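Local structure of RagB/SusD domain protein (Flavobacterium johnsoniae, 5J90) at residues Gln41-Glu46 against Lys325-Met330; Asn253-Ile258 against Leu263-Ser268; Ala320-Lys325 against Gly428-Gln433. The protein binds chitin and, as a SusD homolog that is probably an outer-membrane lipoprotein, is likely to help capture chitin for uptake and breakdown. All coordinates share one frame; numbering follows the deposited sequence.

Contact 1: Gln41-Glu46 against Lys325-Met330; sequences QVLTPE and KEIYLM
Gln41 lays its side chain against Ile327 and Leu329, two residues of the 325-330 segment that both turn their side chains toward the 41-46 loop. Its amide oxygen OE1 comes to 3.3 Å from Ile327 CG2, a van der Waals contact with a methyl group. The glutamine side chain runs past Leu329 in the opposite sense, its amide carbon nearest, 3.8 Å from Gln41 CD to Leu329 CD2, with the CG methylene almost as close. Two residues on, Leu43 and Ile327 meet tip to tip, Leu43 CD2 standing 3.9 Å from Ile327 CD1. Ile327 thus divides its branches: CG2 goes to the glutamine, while CG1 and CD1 go to the leucine.

The reach of Gln41 follows from its torsions. CG lies opposite the carbonyl carbon (chi1 -69°) and the chain then runs straight out (chi2 -171°), carrying the amide over Leu329. NE2 makes a weak hydrogen bond to Gln53 of helix 46-54, which helps to set the rotation of the amide. With the side chain cut back to an alanine here, Leu329 CD2 and Ile327 CG2 are likely to lose their cover from this side, and Gln53 OE1 its weak donor. Around this shell, Leu43 also packs on Ile246, and Leu329 on Phe244 and Ile246.

Those last two partners belong to strand 244-247, which pairs antiparallel with strand 326-328; Ile327 is bonded through its backbone to Ile246. Leu329 and Met330 both pair with Phe244, so the chain turns its corner through a classic beta bulge. The whole is a small antiparallel pair of strands, distant in sequence, in a largely helical SusD-type fold, one apolar side of it covered by the loop that leads into helix 46-54.

Contact 2: Asn253-Ile258 against Leu263-Ser268; sequences NPIATI and LDIRMS
Ile258 CG2 and Ile265 CG2 are brought against each other by different torsions. In Ile258 this methyl lies opposite the backbone N while CG1 sits beside it (chi1 -60°); in Ile265 it is CG1 that lies opposite N (chi1 -159°), which leaves CG2 wedged between N and the carbonyl carbon. The two methyls meet at 3.8 Å, Ile258 CG2 to Ile265 CG2, and the side chains pass at a slant. Ile255, one turn earlier, adds a looser touch to the same methyl of Ile265. Asp264 crosses Ile258 at about a right angle, its CB 4.0 Å from Ile258 CG2.

The polar tie is between backbones: Asp264 N donates to Ile258 O at 3.0 Å. It closes the end of helix 255-261, where Leu263 leaves helical geometry with positive phi. Just ahead of the helix, in the turn that leads into it, Asn253 OD1 accepts from Ile255 N at 2.9 Å, a capping bond.

Beyond the bend, Arg266 curls back so that its NE reaches Ile265 O at 2.8 Å, coming from above the carbonyl plane. The Asp264 carboxylate is held by hydrogen bonds from Thr68 and Gln50 and a salt bridge to Lys309. Tyr49 of helix 46-54 packs on Ile255 and Ile258, while the outgoing chain joins the weakly bonded strand 266-267, antiparallel to strand 64-65.

Contact 3: Ala320-Lys325 against Gly428-Gln433; sequences AVVRSK and GFPEGQ
A short 3-10 turn at 320-322, closed by Arg323 N to Ala320 O (2.9 Å), faces the loop between helices 413-428 and 432-442, where a cis peptide bond precedes Pro430. Val321 CG2 meets the rim of the Phe429 ring, 3.9 Å from CE1 and close to the ring plane. The two side chains stand at about a right angle. Alongside, Val322 CG1 lies 4.0 Å from Pro430 CG as the valine and proline slide past each other in opposite directions.

Phe429 swings its ring opposite its backbone N (chi1 -179°), and Pro430 CB sits 3.7 Å above the centre of one face of the Phe429 ring. The aromatic is further set by Tyr286, which stacks on it, and by Tyr63, which meets it edge-to-face. Further along, Glu431 OE2 caps helix 432-442 by accepting from Gln433 N at 3.0 Å, the donor lying above the carboxylate plane; Gln53 is a second donor to the same oxygen.

Between the two segments the chemistry is purely apolar: methyl against ring edge and methyl against proline. The fit therefore probably rests on shape and the burial of apolar surface, while backbone bonds within each segment, and the Glu431 cap in 428-433, help to fix the loops.

The three contacts lie close together on one side of the chain's centre, about 8 Å between the centres of contacts 1 and 3, about 10 Å between 2 and 3, and about 13 Å between 1 and 2. Contact 2 falls wholly between the two segments of contact 1, whereas contacts 1 and 3 alternate along the chain and share Lys325. Helix 46-54 follows the loop of contact 1 and packs on helix 255-261 of contact 2. Contacts 2 and 3 are joined by a probable hydrogen bond, Asn253 N to Ser324 O, at 2.9 Å. Together they tie early, middle and late parts of the SusD-like chain into one compact region.

Contact 1: Gln41-Glu46 against Lys325-Met330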
loop_
_atom_site.group_PDB
_atom_site.type_symbol
_atom_site.label_atom_id
_atom_site.label_comp_id
_atom_site.label_asym_id
_atom_site.label_seq_id
_atom_site.Cartn_x
_atom_site.Cartn_y
_atom_site.Cartn_z
ATOM N N GLN A 41 -26.622 -9.733 1.021
ATOM C CA GLN A 41 -27.270 -8.538 1.539
ATOM C C GLN A 41 -28.379 -9.021 2.455
ATOM O O GLN A 41 -29.208 -9.838 2.048
ATOM C CB GLN A 41 -27.857 -7.686 0.413
ATOM C CG GLN A 41 -26.790 -7.054 -0.442
ATOM C CD GLN A 41 -27.355 -6.041 -1.406
ATOM O OE1 GLN A 41 -28.518 -6.120 -1.809
ATOM N NE2 GLN A 41 -26.540 -5.068 -1.778
ATOM N N VAL A 42 -28.393 -8.553 3.698
ATOM C CA VAL A 42 -29.414 -9.011 4.635
ATOM C C VAL A 42 -30.792 -8.540 4.190
ATOM O O VAL A 42 -31.069 -7.344 4.144
ATOM C CB VAL A 42 -29.117 -8.553 6.070
ATOM C CG1 VAL A 42 -30.282 -8.915 6.990
ATOM C CG2 VAL A 42 -27.819 -9.187 6.556
ATOM N N LEU A 43 -31.652 -9.489 3.833
ATOM C CA LEU A 43 -32.938 -9.129 3.255
ATOM C C LEU A 43 -33.949 -8.722 4.311
ATOM O O LEU A 43 -34.828 -7.895 4.047
ATOM C CB LEU A 43 -33.474 -10.272 2.394
ATOM C CG LEU A 43 -32.610 -10.616 1.184
ATOM C CD1 LEU A 43 -33.306 -11.661 0.322
ATOM C CD2 LEU A 43 -32.264 -9.377 0.366
ATOM N N THR A 44 -33.824 -9.298 5.503
ATOM C CA THR A 44 -34.729 -8.981 6.602
ATOM C C THR A 44 -34.035 -9.212 7.944
ATOM O O THR A 44 -33.215 -10.113 8.074
ATOM C CB THR A 44 -36.024 -9.829 6.510
ATOM O OG1 THR A 44 -37.036 -9.262 7.356
ATOM C CG2 THR A 44 -35.759 -11.264 6.926
ATOM N N PRO A 45 -34.345 -8.381 8.949
ATOM C CA PRO A 45 -35.221 -7.210 8.869
ATOM C C PRO A 45 -34.548 -6.046 8.140
ATOM O O PRO A 45 -33.318 -6.012 8.033
ATOM C CB PRO A 45 -35.458 -6.854 10.340
ATOM C CG PRO A 45 -34.231 -7.322 11.027
ATOM C CD PRO A 45 -33.755 -8.548 10.287
ATOM N N GLU A 46 -35.347 -5.102 7.656
ATOM C CA GLU A 46 -34.834 -3.985 6.873
ATOM C C GLU A 46 -33.850 -3.125 7.654
ATOM O O GLU A 46 -32.900 -2.583 7.070
ATOM C CB GLU A 46 -35.978 -3.129 6.324
ATOM C CG GLU A 46 -36.998 -3.903 5.486
ATOM C CD GLU A 46 -38.162 -4.446 6.300
ATOM O OE1 GLU A 46 -38.028 -4.597 7.534
ATOM O OE2 GLU A 46 -39.223 -4.724 5.695
ATOM N N LYS A 325 -38.885 -8.241 -5.624
ATOM C CA LYS A 325 -38.438 -9.372 -4.824
ATOM C C LYS A 325 -37.157 -9.973 -5.406
ATOM O O LYS A 325 -36.678 -10.994 -4.936
ATOM C CB LYS A 325 -39.547 -10.424 -4.731
ATOM C CG LYS A 325 -40.859 -9.874 -4.169
ATOM C CD LYS A 325 -42.013 -10.876 -4.317
ATOM C CE LYS A 325 -41.959 -11.915 -3.220
ATOM N NZ LYS A 325 -43.118 -12.867 -3.318
ATOM N N GLU A 326 -36.614 -9.330 -6.440
ATOM C CA GLU A 326 -35.347 -9.758 -7.039
ATOM C C GLU A 326 -34.265 -8.728 -6.749
ATOM O O GLU A 326 -34.424 -7.537 -7.023
ATOM C CB GLU A 326 -35.521 -9.985 -8.539
ATOM C CG GLU A 326 -36.697 -10.909 -8.819
ATOM C CD GLU A 326 -36.767 -11.441 -10.234
ATOM O OE1 GLU A 326 -35.952 -11.043 -11.088
ATOM O OE2 GLU A 326 -37.660 -12.280 -10.487
ATOM N N ILE A 327 -33.165 -9.207 -6.175
ATOM C CA ILE A 327 -32.074 -8.335 -5.737
ATOM C C ILE A 327 -30.816 -8.710 -6.515
ATOM O O ILE A 327 -30.254 -9.791 -6.332
ATOM C CB ILE A 327 -31.822 -8.468 -4.222
ATOM C CG1 ILE A 327 -33.080 -8.128 -3.411
ATOM C CG2 ILE A 327 -30.670 -7.576 -3.793
ATOM C CD1 ILE A 327 -33.958 -9.323 -3.093
ATOM N N TYR A 328 -30.403 -7.819 -7.407
ATOM C CA TYR A 328 -29.255 -8.091 -8.281
ATOM C C TYR A 328 -27.943 -7.854 -7.552
ATOM O O TYR A 328 -27.756 -6.827 -6.890
ATOM C CB TYR A 328 -29.325 -7.240 -9.548
ATOM C CG TYR A 328 -30.360 -7.746 -10.528
ATOM C CD1 TYR A 328 -31.708 -7.492 -10.332
ATOM C CD2 TYR A 328 -29.994 -8.519 -11.622
ATOM C CE1 TYR A 328 -32.659 -7.972 -11.215
ATOM C CE2 TYR A 328 -30.932 -9.003 -12.509
ATOM C CZ TYR A 328 -32.264 -8.721 -12.296
ATOM O OH TYR A 328 -33.214 -9.202 -13.169
ATOM N N LEU A 329 -27.041 -8.820 -7.667
ATOM C CA LEU A 329 -25.742 -8.724 -7.013
ATOM C C LEU A 329 -24.580 -8.660 -8.006
ATOM O O LEU A 329 -23.493 -8.209 -7.654
ATOM C CB LEU A 329 -25.552 -9.878 -6.026
ATOM C CG LEU A 329 -26.515 -9.856 -4.842
ATOM C CD1 LEU A 329 -26.377 -11.146 -4.043
ATOM C CD2 LEU A 329 -26.267 -8.632 -3.970
ATOM N N MET A 330 -24.799 -9.107 -9.240
ATOM C CA MET A 330 -23.802 -8.945 -10.303
ATOM C C MET A 330 -24.500 -9.015 -11.661
ATOM O O MET A 330 -24.984 -10.079 -12.060
ATOM C CB MET A 330 -22.708 -10.007 -10.206
ATOM C CG MET A 330 -21.611 -9.851 -11.261
ATOM S SD MET A 330 -20.388 -11.183 -11.228
ATOM C CE MET A 330 -19.449 -10.748 -9.780
#

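Contact 2: Asn253-Ile258 against Leu263-Ser268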
loop_
_atom_site.group_PDB
_atom_site.type_symbol
_atom_site.label_atom_id
_atom_site.label_comp_id
_atom_site.label_asym_id
_atom_site.label_seq_id
_atom_site.Cartn_x
_atom_site.Cartn_y
_atom_site.Cartn_z
ATOM N N ASN A 253 -36.741 -6.104 -1.743
ATOM C CA ASN A 253 -35.473 -5.425 -1.449
ATOM C C ASN A 253 -35.680 -4.452 -0.273
ATOM O O ASN A 253 -36.578 -3.612 -0.318
ATOM C CB ASN A 253 -35.007 -4.665 -2.696
ATOM C CG ASN A 253 -33.621 -4.070 -2.543
ATOM O OD1 ASN A 253 -33.271 -3.535 -1.488
ATOM N ND2 ASN A 253 -32.824 -4.150 -3.609
ATOM N N PRO A 254 -34.867 -4.574 0.794
ATOM C CA PRO A 254 -35.126 -3.765 1.995
ATOM C C PRO A 254 -34.992 -2.261 1.766
ATOM O O PRO A 254 -35.526 -1.463 2.543
ATOM C CB PRO A 254 -34.071 -4.262 3.002
ATOM C CG PRO A 254 -33.027 -4.930 2.170
ATOM C CD PRO A 254 -33.763 -5.526 0.993
ATOM N N ILE A 255 -34.300 -1.871 0.699
ATOM C CA ILE A 255 -34.170 -0.457 0.381
ATOM C C ILE A 255 -35.533 0.192 0.109
ATOM O O ILE A 255 -35.717 1.381 0.367
ATOM C CB ILE A 255 -33.188 -0.226 -0.793
ATOM C CG1 ILE A 255 -31.788 -0.736 -0.418
ATOM C CG2 ILE A 255 -33.120 1.248 -1.157
ATOM C CD1 ILE A 255 -30.835 -0.795 -1.591
ATOM N N ALA A 256 -36.485 -0.582 -0.410
ATOM C CA ALA A 256 -37.816 -0.034 -0.678
ATOM C C ALA A 256 -38.438 0.538 0.597
ATOM O O ALA A 256 -39.040 1.616 0.573
ATOM C CB ALA A 256 -38.712 -1.100 -1.288
ATOM N N THR A 257 -38.274 -0.171 1.709
ATOM C CA THR A 257 -38.782 0.280 3.005
ATOM C C THR A 257 -37.966 1.451 3.552
ATOM O O THR A 257 -38.523 2.467 3.971
ATOM C CB THR A 257 -38.770 -0.875 4.017
ATOM O OG1 THR A 257 -39.681 -1.890 3.581
ATOM C CG2 THR A 257 -39.175 -0.396 5.411
ATOM N N ILE A 258 -36.643 1.302 3.569
ATOM C CA ILE A 258 -35.752 2.351 4.066
ATOM C C ILE A 258 -36.015 3.672 3.353
ATOM O O ILE A 258 -36.041 4.742 3.978
ATOM C CB ILE A 258 -34.279 1.930 3.914
ATOM C CG1 ILE A 258 -34.037 0.653 4.720
ATOM C CG2 ILE A 258 -33.361 3.048 4.371
ATOM C CD1 ILE A 258 -32.713 -0.029 4.380
ATOM N N LEU A 263 -38.115 7.202 4.764
ATOM C CA LEU A 263 -37.470 8.387 4.197
ATOM C C LEU A 263 -36.048 8.579 4.737
ATOM O O LEU A 263 -35.585 9.708 4.902
ATOM C CB LEU A 263 -38.306 9.642 4.467
ATOM C CG LEU A 263 -39.777 9.607 4.036
ATOM C CD1 LEU A 263 -40.445 10.940 4.372
ATOM C CD2 LEU A 263 -39.931 9.287 2.556
ATOM N N ASP A 264 -35.357 7.471 4.997
ATOM C CA ASP A 264 -34.017 7.526 5.582
ATOM C C ASP A 264 -32.906 7.464 4.534
ATOM O O ASP A 264 -31.720 7.581 4.865
ATOM C CB ASP A 264 -33.821 6.393 6.580
ATOM C CG ASP A 264 -34.167 6.788 8.000
ATOM O OD1 ASP A 264 -34.358 8.000 8.277
ATOM O OD2 ASP A 264 -34.227 5.869 8.842
ATOM N N ILE A 265 -33.277 7.263 3.279
ATOM C CA ILE A 265 -32.294 7.271 2.194
ATOM C C ILE A 265 -32.939 7.864 0.945
ATOM O O ILE A 265 -34.146 7.666 0.694
ATOM C CB ILE A 265 -31.675 5.857 1.941
ATOM C CG1 ILE A 265 -30.329 5.955 1.199
ATOM C CG2 ILE A 265 -32.635 4.937 1.199
ATOM C CD1 ILE A 265 -29.203 6.483 2.072
ATOM N N ARG A 266 -32.139 8.611 0.188
ATOM C CA ARG A 266 -32.603 9.333 -0.992
ATOM C C ARG A 266 -31.591 9.199 -2.130
ATOM O O ARG A 266 -30.461 8.729 -1.927
ATOM C CB ARG A 266 -32.760 10.829 -0.678
ATOM C CG ARG A 266 -33.695 11.201 0.483
ATOM C CD ARG A 266 -35.173 11.232 0.089
ATOM N NE ARG A 266 -35.760 9.902 0.095
ATOM C CZ ARG A 266 -37.054 9.639 -0.079
ATOM N NH1 ARG A 266 -37.924 10.629 -0.266
ATOM N NH2 ARG A 266 -37.478 8.388 -0.058
ATOM N N MET A 267 -31.992 9.608 -3.328
ATOM C CA MET A 267 -31.058 9.837 -4.421
ATOM C C MET A 267 -29.890 10.701 -3.937
ATOM O O MET A 267 -30.080 11.618 -3.133
ATOM C CB MET A 267 -31.790 10.563 -5.548
ATOM C CG MET A 267 -30.964 10.814 -6.797
ATOM S SD MET A 267 -31.931 11.819 -7.947
ATOM C CE MET A 267 -30.998 11.587 -9.456
ATOM N N SER A 268 -28.681 10.411 -4.416
ATOM C CA SER A 268 -27.505 11.199 -4.041
ATOM C C SER A 268 -27.233 12.354 -5.000
ATOM O O SER A 268 -27.693 12.360 -6.141
ATOM C CB SER A 268 -26.264 10.308 -4.038
ATOM O OG SER A 268 -25.958 9.943 -5.368
#

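Contact 3: Ala320-Lys325 against Gly428-Gln433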
loop_
_atom_site.group_PDB
_atom_site.type_symbol
_atom_site.label_atom_id
_atom_site.label_comp_id
_atom_site.label_asym_id
_atom_site.label_seq_id
_atom_site.Cartn_x
_atom_site.Cartn_y
_atom_site.Cartn_z
ATOM N N ALA A 320 -38.259 2.357 -8.691
ATOM C CA ALA A 320 -38.855 1.051 -8.938
ATOM C C ALA A 320 -37.881 -0.124 -8.908
ATOM O O ALA A 320 -38.295 -1.258 -8.661
ATOM C CB ALA A 320 -39.642 1.060 -10.252
ATOM N N VAL A 321 -36.594 0.131 -9.152
ATOM C CA VAL A 321 -35.624 -0.966 -9.173
ATOM C C VAL A 321 -35.521 -1.695 -7.836
ATOM O O VAL A 321 -35.145 -2.866 -7.804
ATOM C CB VAL A 321 -34.205 -0.536 -9.647
ATOM C CG1 VAL A 321 -34.237 -0.085 -11.110
ATOM C CG2 VAL A 321 -33.611 0.528 -8.738
ATOM N N VAL A 322 -35.860 -1.017 -6.738
ATOM C CA VAL A 322 -35.867 -1.682 -5.432
ATOM C C VAL A 322 -37.244 -2.175 -4.999
ATOM O O VAL A 322 -37.363 -2.855 -3.982
ATOM C CB VAL A 322 -35.246 -0.818 -4.308
ATOM C CG1 VAL A 322 -33.787 -0.480 -4.648
ATOM C CG2 VAL A 322 -36.066 0.439 -4.054
ATOM N N ARG A 323 -38.274 -1.855 -5.784
ATOM C CA ARG A 323 -39.623 -2.336 -5.482
ATOM C C ARG A 323 -39.828 -3.667 -6.193
ATOM O O ARG A 323 -40.604 -3.790 -7.143
ATOM C CB ARG A 323 -40.675 -1.280 -5.841
ATOM C CG ARG A 323 -40.492 -0.005 -5.010
ATOM C CD ARG A 323 -41.688 0.943 -5.084
ATOM N NE ARG A 323 -41.735 1.725 -6.316
ATOM C CZ ARG A 323 -41.146 2.904 -6.480
ATOM N NH1 ARG A 323 -40.421 3.433 -5.504
ATOM N NH2 ARG A 323 -41.281 3.556 -7.628
ATOM N N SER A 324 -39.099 -4.664 -5.708
ATOM C CA SER A 324 -38.964 -5.945 -6.372
ATOM C C SER A 324 -38.526 -6.990 -5.362
ATOM O O SER A 324 -37.851 -6.667 -4.370
ATOM C CB SER A 324 -37.892 -5.834 -7.461
ATOM O OG SER A 324 -37.709 -7.067 -8.124
ATOM N N LYS A 325 -38.885 -8.241 -5.624
ATOM C CA LYS A 325 -38.438 -9.372 -4.824
ATOM C C LYS A 325 -37.157 -9.973 -5.406
ATOM O O LYS A 325 -36.678 -10.994 -4.936
ATOM C CB LYS A 325 -39.547 -10.424 -4.731
ATOM C CG LYS A 325 -40.859 -9.874 -4.169
ATOM C CD LYS A 325 -42.013 -10.876 -4.317
ATOM C CE LYS A 325 -41.959 -11.915 -3.220
ATOM N NZ LYS A 325 -43.118 -12.867 -3.318
ATOM N N GLY A 428 -24.420 -0.615 -12.151
ATOM C CA GLY A 428 -24.449 -1.439 -10.953
ATOM C C GLY A 428 -25.383 -0.960 -9.856
ATOM O O GLY A 428 -25.533 -1.651 -8.855
ATOM N N PHE A 429 -26.011 0.202 -10.039
ATOM C CA PHE A 429 -26.953 0.722 -9.054
ATOM C C PHE A 429 -28.047 -0.319 -8.822
ATOM O O PHE A 429 -28.513 -0.939 -9.784
ATOM C CB PHE A 429 -27.555 2.035 -9.566
ATOM C CG PHE A 429 -28.524 2.667 -8.608
ATOM C CD1 PHE A 429 -29.893 2.442 -8.738
ATOM C CD2 PHE A 429 -28.075 3.479 -7.578
ATOM C CE1 PHE A 429 -30.791 3.013 -7.852
ATOM C CE2 PHE A 429 -28.974 4.052 -6.687
ATOM C CZ PHE A 429 -30.335 3.815 -6.830
ATOM N N PRO A 430 -28.477 -0.517 -7.558
ATOM C CA PRO A 430 -28.145 0.177 -6.307
ATOM C C PRO A 430 -27.118 -0.559 -5.426
ATOM O O PRO A 430 -27.085 -0.340 -4.210
ATOM C CB PRO A 430 -29.495 0.188 -5.587
ATOM C CG PRO A 430 -30.056 -1.157 -5.923
ATOM C CD PRO A 430 -29.591 -1.464 -7.349
ATOM N N GLU A 431 -26.296 -1.420 -6.020
ATOM C CA GLU A 431 -25.372 -2.251 -5.234
ATOM C C GLU A 431 -24.072 -1.502 -4.865
ATOM O O GLU A 431 -23.044 -1.591 -5.542
ATOM C CB GLU A 431 -25.087 -3.564 -5.971
ATOM C CG GLU A 431 -24.728 -4.736 -5.061
ATOM C CD GLU A 431 -23.478 -4.471 -4.238
ATOM O OE1 GLU A 431 -22.356 -4.694 -4.752
ATOM O OE2 GLU A 431 -23.610 -4.021 -3.081
ATOM N N GLY A 432 -24.135 -0.771 -3.764
ATOM C CA GLY A 432 -23.076 0.152 -3.411
ATOM C C GLY A 432 -21.733 -0.450 -3.048
ATOM O O GLY A 432 -20.719 0.223 -3.197
ATOM N N GLN A 433 -21.706 -1.695 -2.585
ATOM C CA GLN A 433 -20.448 -2.289 -2.137
ATOM C C GLN A 433 -19.438 -2.438 -3.278
ATOM O O GLN A 433 -18.289 -2.022 -3.142
ATOM C CB GLN A 433 -20.713 -3.624 -1.436
ATOM C CG GLN A 433 -19.456 -4.372 -0.984
ATOM C CD GLN A 433 -18.684 -3.670 0.127
ATOM O OE1 GLN A 433 -19.224 -2.845 0.878
ATOM N NE2 GLN A 433 -17.405 -4.005 0.238
#